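Local coordinates for protein RNA-dependent RNA Polymerase (Bombyx mori cytoplasmic polyhedrosis virus, PDB 6TZ0) that catalyses RNA-templated RNA synthesis inside a double-stranded RNA virus, transcribing plus strands from the genome and making the complementary minus strands, at residues Val105-Gly110 and Lys131-Lys136; Phe181-Ser186 and Asp190-Asn195. All coordinates share one frame; numbering follows the deposited sequence.

Contact 1. Residues Val105-Gly110 and Lys131-Lys136; sequences VTFRAG and KLMHVK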
loop_
_atom_site.group_PDB
_atom_site.type_symbol
_atom_site.label_atom_id
_atom_site.label_comp_id
_atom_site.label_asym_id
_atom_site.label_seq_id
_atom_site.Cartn_x
_atom_site.Cartn_y
_atom_site.Cartn_z
ATOM N N VAL A 105 -27.210 -0.283 -11.312
ATOM C CA VAL A 105 -28.431 -1.023 -11.608
ATOM C C VAL A 105 -28.765 -0.830 -13.084
ATOM O O VAL A 105 -28.416 0.188 -13.684
ATOM C CB VAL A 105 -29.559 -0.534 -10.672
ATOM C CG1 VAL A 105 -30.849 -1.322 -10.825
ATOM C CG2 VAL A 105 -29.103 -0.601 -9.245
ATOM N N THR A 106 -29.393 -1.831 -13.696
ATOM C CA THR A 106 -29.775 -1.752 -15.102
ATOM C C THR A 106 -31.082 -0.976 -15.251
ATOM O O THR A 106 -32.090 -1.324 -14.628
ATOM C CB THR A 106 -29.910 -3.155 -15.682
ATOM O OG1 THR A 106 -28.671 -3.851 -15.519
ATOM C CG2 THR A 106 -30.236 -3.091 -17.153
ATOM N N PHE A 107 -31.057 0.073 -16.071
ATOM C CA PHE A 107 -32.244 0.855 -16.399
ATOM C C PHE A 107 -32.039 1.486 -17.773
ATOM O O PHE A 107 -30.985 1.335 -18.392
ATOM C CB PHE A 107 -32.552 1.895 -15.309
ATOM C CG PHE A 107 -31.405 2.817 -14.989
ATOM C CD1 PHE A 107 -31.232 4.004 -15.668
ATOM C CD2 PHE A 107 -30.515 2.501 -13.982
ATOM C CE1 PHE A 107 -30.184 4.841 -15.367
ATOM C CE2 PHE A 107 -29.461 3.333 -13.682
ATOM C CZ PHE A 107 -29.298 4.503 -14.377
ATOM N N ARG A 108 -33.063 2.182 -18.255
ATOM C CA ARG A 108 -32.990 2.841 -19.553
ATOM C C ARG A 108 -32.165 4.116 -19.444
ATOM O O ARG A 108 -32.330 4.895 -18.505
ATOM C CB ARG A 108 -34.395 3.144 -20.072
ATOM C CG ARG A 108 -34.432 3.757 -21.460
ATOM C CD ARG A 108 -35.849 3.948 -21.952
ATOM N NE ARG A 108 -36.600 4.878 -21.118
ATOM C CZ ARG A 108 -36.599 6.196 -21.273
ATOM N NH1 ARG A 108 -35.894 6.758 -22.243
ATOM N NH2 ARG A 108 -37.313 6.952 -20.457
ATOM N N ALA A 109 -31.275 4.326 -20.418
ATOM C CA ALA A 109 -30.226 5.336 -20.296
ATOM C C ALA A 109 -30.768 6.762 -20.315
ATOM O O ALA A 109 -30.116 7.674 -19.797
ATOM C CB ALA A 109 -29.200 5.153 -21.412
ATOM N N GLY A 110 -31.937 6.979 -20.901
ATOM C CA GLY A 110 -32.557 8.284 -20.871
ATOM C C GLY A 110 -33.503 8.511 -19.719
ATOM O O GLY A 110 -34.072 9.597 -19.598
ATOM N N LYS A 131 -22.361 10.673 -13.398
ATOM C CA LYS A 131 -20.944 10.325 -13.456
ATOM C C LYS A 131 -20.730 8.818 -13.363
ATOM O O LYS A 131 -19.816 8.278 -13.994
ATOM C CB LYS A 131 -20.199 11.047 -12.334
ATOM C CG LYS A 131 -18.697 10.871 -12.358
ATOM C CD LYS A 131 -18.017 11.654 -11.252
ATOM C CE LYS A 131 -16.511 11.438 -11.291
ATOM N NZ LYS A 131 -15.788 12.211 -10.244
ATOM N N LEU A 132 -21.580 8.129 -12.606
ATOM C CA LEU A 132 -21.498 6.680 -12.489
ATOM C C LEU A 132 -21.820 6.012 -13.818
ATOM O O LEU A 132 -21.112 5.101 -14.257
ATOM C CB LEU A 132 -22.466 6.204 -11.404
ATOM C CG LEU A 132 -22.278 4.883 -10.650
ATOM C CD1 LEU A 132 -23.088 4.912 -9.381
ATOM C CD2 LEU A 132 -22.664 3.691 -11.429
ATOM N N MET A 133 -22.896 6.450 -14.468
ATOM C CA MET A 133 -23.338 5.793 -15.693
ATOM C C MET A 133 -22.499 6.196 -16.906
ATOM O O MET A 133 -22.351 5.405 -17.842
ATOM C CB MET A 133 -24.831 6.081 -15.902
ATOM C CG MET A 133 -25.458 5.471 -17.147
ATOM S SD MET A 133 -27.250 5.536 -17.170
ATOM C CE MET A 133 -27.570 7.280 -17.276
ATOM N N HIS A 134 -21.880 7.371 -16.884
ATOM C CA HIS A 134 -21.209 7.893 -18.066
ATOM C C HIS A 134 -19.689 7.907 -18.002
ATOM O O HIS A 134 -19.052 7.871 -19.054
ATOM C CB HIS A 134 -21.703 9.313 -18.355
ATOM C CG HIS A 134 -23.087 9.362 -18.916
ATOM N ND1 HIS A 134 -24.216 9.242 -18.136
ATOM C CD2 HIS A 134 -23.523 9.551 -20.181
ATOM C CE1 HIS A 134 -25.287 9.329 -18.903
ATOM N NE2 HIS A 134 -24.894 9.522 -20.147
ATOM N N VAL A 135 -19.082 7.972 -16.817
ATOM C CA VAL A 135 -17.638 8.130 -16.692
ATOM C C VAL A 135 -16.969 6.856 -16.190
ATOM O O VAL A 135 -15.952 6.430 -16.741
ATOM C CB VAL A 135 -17.293 9.334 -15.786
ATOM C CG1 VAL A 135 -15.797 9.474 -15.598
ATOM C CG2 VAL A 135 -17.868 10.609 -16.359
ATOM N N LYS A 136 -17.540 6.213 -15.170
ATOM C CA LYS A 136 -16.936 5.029 -14.567
ATOM C C LYS A 136 -16.952 3.805 -15.470
ATOM O O LYS A 136 -16.248 2.837 -15.169
ATOM C CB LYS A 136 -17.642 4.678 -13.256
ATOM C CG LYS A 136 -17.487 5.696 -12.151
ATOM C CD LYS A 136 -16.069 5.732 -11.637
ATOM C CE LYS A 136 -15.962 6.600 -10.406
ATOM N NZ LYS A 136 -16.179 8.026 -10.742
#
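Met133, near the C-terminal end of helix 121-134, reaches across to the loop 105-110 and meets Phe107 and Ala109 there. The main interaction is a Met-aromatic contact. The sulfur SD of Met133 comes 3.5 Å from CE1 of Phe107 and 3.6 Å from its CZ. Measured to the ring centroid, SD is 4.4 Å away and 54° off the normal, an oblique approach. With CG anti to the backbone N (chi1 180°) and chi2 also extended, the methionine runs straight out from the helix. It bends only at chi3 (66°), which swings the methyl toward Ala109. The second interaction is packing of that methyl against backbone: CE of Met133 lies 3.6 Å from the carbonyl O of Ala109.

Both loop residues have further neighbours. A second aromatic, Tyr81, meets the Phe107 ring edge-to-face, while Ser201 OG hydrogen-bonds to the Phe107 backbone N, and Ala109 packs on Phe194. All three touching residues are buried. This is plain helix-to-loop packing in the N-terminal region of the polymerase, a Met-aromatic contact joining the end of helix 121-134 to an irregular loop.

Contact 2. Residues Phe181-Ser186 and Asp190-Asn195; sequences FPFYES and DKIIFN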
loop_
_atom_site.group_PDB
_atom_site.type_symbol
_atom_site.label_atom_id
_atom_site.label_comp_id
_atom_site.label_asym_id
_atom_site.label_seq_id
_atom_site.Cartn_x
_atom_site.Cartn_y
_atom_site.Cartn_z
ATOM N N PHE A 181 -23.564 3.394 -34.071
ATOM C CA PHE A 181 -23.375 2.723 -32.800
ATOM C C PHE A 181 -24.285 3.356 -31.747
ATOM O O PHE A 181 -24.571 4.552 -31.811
ATOM C CB PHE A 181 -21.916 2.809 -32.359
ATOM C CG PHE A 181 -20.959 2.073 -33.256
ATOM C CD1 PHE A 181 -20.905 0.691 -33.253
ATOM C CD2 PHE A 181 -20.073 2.769 -34.059
ATOM C CE1 PHE A 181 -20.012 0.012 -34.062
ATOM C CE2 PHE A 181 -19.178 2.097 -34.868
ATOM C CZ PHE A 181 -19.148 0.718 -34.868
ATOM N N PRO A 182 -24.773 2.568 -30.780
ATOM C CA PRO A 182 -25.708 3.120 -29.782
ATOM C C PRO A 182 -25.080 4.116 -28.826
ATOM O O PRO A 182 -25.813 4.838 -28.141
ATOM C CB PRO A 182 -26.192 1.876 -29.028
ATOM C CG PRO A 182 -25.922 0.745 -29.942
ATOM C CD PRO A 182 -24.673 1.105 -30.669
ATOM N N PHE A 183 -23.757 4.175 -28.761
ATOM C CA PHE A 183 -23.036 5.087 -27.891
ATOM C C PHE A 183 -21.632 5.240 -28.450
ATOM O O PHE A 183 -21.230 4.523 -29.368
ATOM C CB PHE A 183 -23.020 4.587 -26.437
ATOM C CG PHE A 183 -22.566 3.161 -26.290
ATOM C CD1 PHE A 183 -21.223 2.842 -26.185
ATOM C CD2 PHE A 183 -23.491 2.135 -26.258
ATOM C CE1 PHE A 183 -20.817 1.539 -26.066
ATOM C CE2 PHE A 183 -23.082 0.829 -26.138
ATOM C CZ PHE A 183 -21.747 0.533 -26.045
ATOM N N TYR A 184 -20.888 6.175 -27.874
ATOM C CA TYR A 184 -19.481 6.354 -28.205
ATOM C C TYR A 184 -18.828 7.099 -27.054
ATOM O O TYR A 184 -19.504 7.657 -26.188
ATOM C CB TYR A 184 -19.295 7.099 -29.534
ATOM C CG TYR A 184 -19.787 8.528 -29.546
ATOM C CD1 TYR A 184 -21.125 8.823 -29.787
ATOM C CD2 TYR A 184 -18.906 9.585 -29.368
ATOM C CE1 TYR A 184 -21.575 10.118 -29.808
ATOM C CE2 TYR A 184 -19.346 10.887 -29.389
ATOM C CZ TYR A 184 -20.681 11.149 -29.611
ATOM O OH TYR A 184 -21.123 12.449 -29.637
ATOM N N GLU A 185 -17.505 7.112 -27.055
ATOM C CA GLU A 185 -16.748 7.845 -26.059
ATOM C C GLU A 185 -15.917 8.923 -26.736
ATOM O O GLU A 185 -15.549 8.805 -27.907
ATOM C CB GLU A 185 -15.846 6.914 -25.242
ATOM C CG GLU A 185 -14.776 6.197 -26.035
ATOM C CD GLU A 185 -13.955 5.266 -25.170
ATOM O OE1 GLU A 185 -14.229 5.200 -23.957
ATOM O OE2 GLU A 185 -13.041 4.597 -25.694
ATOM N N SER A 186 -15.637 9.982 -25.987
ATOM C CA SER A 186 -14.809 11.068 -26.469
ATOM C C SER A 186 -13.724 11.336 -25.434
ATOM O O SER A 186 -14.035 11.511 -24.245
ATOM C CB SER A 186 -15.629 12.331 -26.697
ATOM O OG SER A 186 -16.082 12.828 -25.458
ATOM N N ASP A 190 -14.207 13.029 -21.861
ATOM C CA ASP A 190 -13.894 11.921 -20.950
ATOM C C ASP A 190 -15.159 11.283 -20.377
ATOM O O ASP A 190 -15.299 11.088 -19.170
ATOM C CB ASP A 190 -12.940 12.362 -19.834
ATOM C CG ASP A 190 -11.524 12.553 -20.329
ATOM O OD1 ASP A 190 -11.128 11.831 -21.266
ATOM O OD2 ASP A 190 -10.811 13.427 -19.794
ATOM N N LYS A 191 -16.077 10.947 -21.278
ATOM C CA LYS A 191 -17.296 10.260 -20.893
ATOM C C LYS A 191 -17.845 9.517 -22.099
ATOM O O LYS A 191 -17.406 9.720 -23.232
ATOM C CB LYS A 191 -18.334 11.233 -20.327
ATOM C CG LYS A 191 -18.868 12.248 -21.308
ATOM C CD LYS A 191 -19.757 13.233 -20.579
ATOM C CE LYS A 191 -21.020 12.556 -20.092
ATOM N NZ LYS A 191 -21.941 13.497 -19.420
ATOM N N ILE A 192 -18.799 8.635 -21.830
ATOM C CA ILE A 192 -19.475 7.867 -22.866
ATOM C C ILE A 192 -20.733 8.631 -23.256
ATOM O O ILE A 192 -21.662 8.753 -22.459
ATOM C CB ILE A 192 -19.824 6.457 -22.384
ATOM C CG1 ILE A 192 -18.560 5.689 -22.020
ATOM C CG2 ILE A 192 -20.613 5.720 -23.440
ATOM C CD1 ILE A 192 -18.841 4.421 -21.263
ATOM N N ILE A 193 -20.769 9.139 -24.480
ATOM C CA ILE A 193 -21.955 9.822 -24.980
ATOM C C ILE A 193 -22.884 8.794 -25.608
ATOM O O ILE A 193 -22.472 8.019 -26.478
ATOM C CB ILE A 193 -21.576 10.923 -25.987
ATOM C CG1 ILE A 193 -20.779 12.048 -25.318
ATOM C CG2 ILE A 193 -22.812 11.491 -26.649
ATOM C CD1 ILE A 193 -19.277 11.945 -25.474
ATOM N N PHE A 194 -24.133 8.769 -25.155
ATOM C CA PHE A 194 -25.153 7.895 -25.721
ATOM C C PHE A 194 -25.803 8.560 -26.926
ATOM O O PHE A 194 -26.129 9.749 -26.883
ATOM C CB PHE A 194 -26.216 7.565 -24.676
ATOM C CG PHE A 194 -25.734 6.665 -23.582
ATOM C CD1 PHE A 194 -25.804 5.289 -23.713
ATOM C CD2 PHE A 194 -25.185 7.197 -22.430
ATOM C CE1 PHE A 194 -25.353 4.461 -22.702
ATOM C CE2 PHE A 194 -24.727 6.380 -21.422
ATOM C CZ PHE A 194 -24.814 5.012 -21.558
ATOM N N ASN A 195 -25.985 7.793 -27.998
ATOM C CA ASN A 195 -26.790 8.249 -29.123
ATOM C C ASN A 195 -28.229 7.766 -29.024
ATOM O O ASN A 195 -29.160 8.542 -29.256
ATOM C CB ASN A 195 -26.184 7.782 -30.444
ATOM C CG ASN A 195 -24.933 8.535 -30.807
ATOM O OD1 ASN A 195 -24.848 9.746 -30.623
ATOM N ND2 ASN A 195 -23.949 7.821 -31.338
#
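Tyr184 and Ile193, a hydrogen-bonded antiparallel pair, project on the same side of a two-stranded ribbon and cross obliquely, Ile193 CB lying over one face of the tyrosine ring. That CB stands 4.0 Å from the Tyr184 ring centroid and 21° off its normal, a CH-pi contact displaced toward the rim. Beyond it, Ile193 CD1 reaches Ser186 OG. Asn195 comes to the tyrosine ring at its edge, with ND2 3.4 Å from Tyr184 CD1 and the amide turned 33° from the ring plane. The same ND2 gives a weak hydrogen bond to Phe181 O. Tyr184 owes its place to chi1 65°, which sets CG between backbone N and carbonyl carbon and folds the ring back across the neighbouring strand.

On the other side, Phe183 and Ile192 run side by side, with Phe183 CB 4.0 Å from Ile192 CG2 and equally far from Phe194 CD1. Glu185 also lies here, its carboxylate salt-bridged to Arg138.

Tyr184 N donates to Ile193 O at 2.8 Å within the ribbon, and at its open end Asn195 N donates to Pro182 O at 3.0 Å. These contacts build a beta hairpin, and Tyr184 and Asn195 belong to an ATP-binding site of this polymerase, though no ATP is bound to this chain.

In the fold
From the N terminus, the chain first passes through loop 105-110, and contact 1 closes when helix 121-134 brings 131-136 back against it. Helices 145-160 and 166-175 follow before contact 2 closes a much shorter loop, the turn of hairpin 183-186/191-194. The two contacts are therefore in series, neither nested nor crossed, yet their centres lie only about 12 Å apart. The join runs through the helix end: His134 O is 2.9 Å from Ile192 N, a probable hydrogen bond, and the His134 ring meets that of Phe194. Together they tie the early loop, the helix and the hairpin into one part of the N-terminal region, with segments 181-186 and 190-195 each supplying one residue of the ATP site.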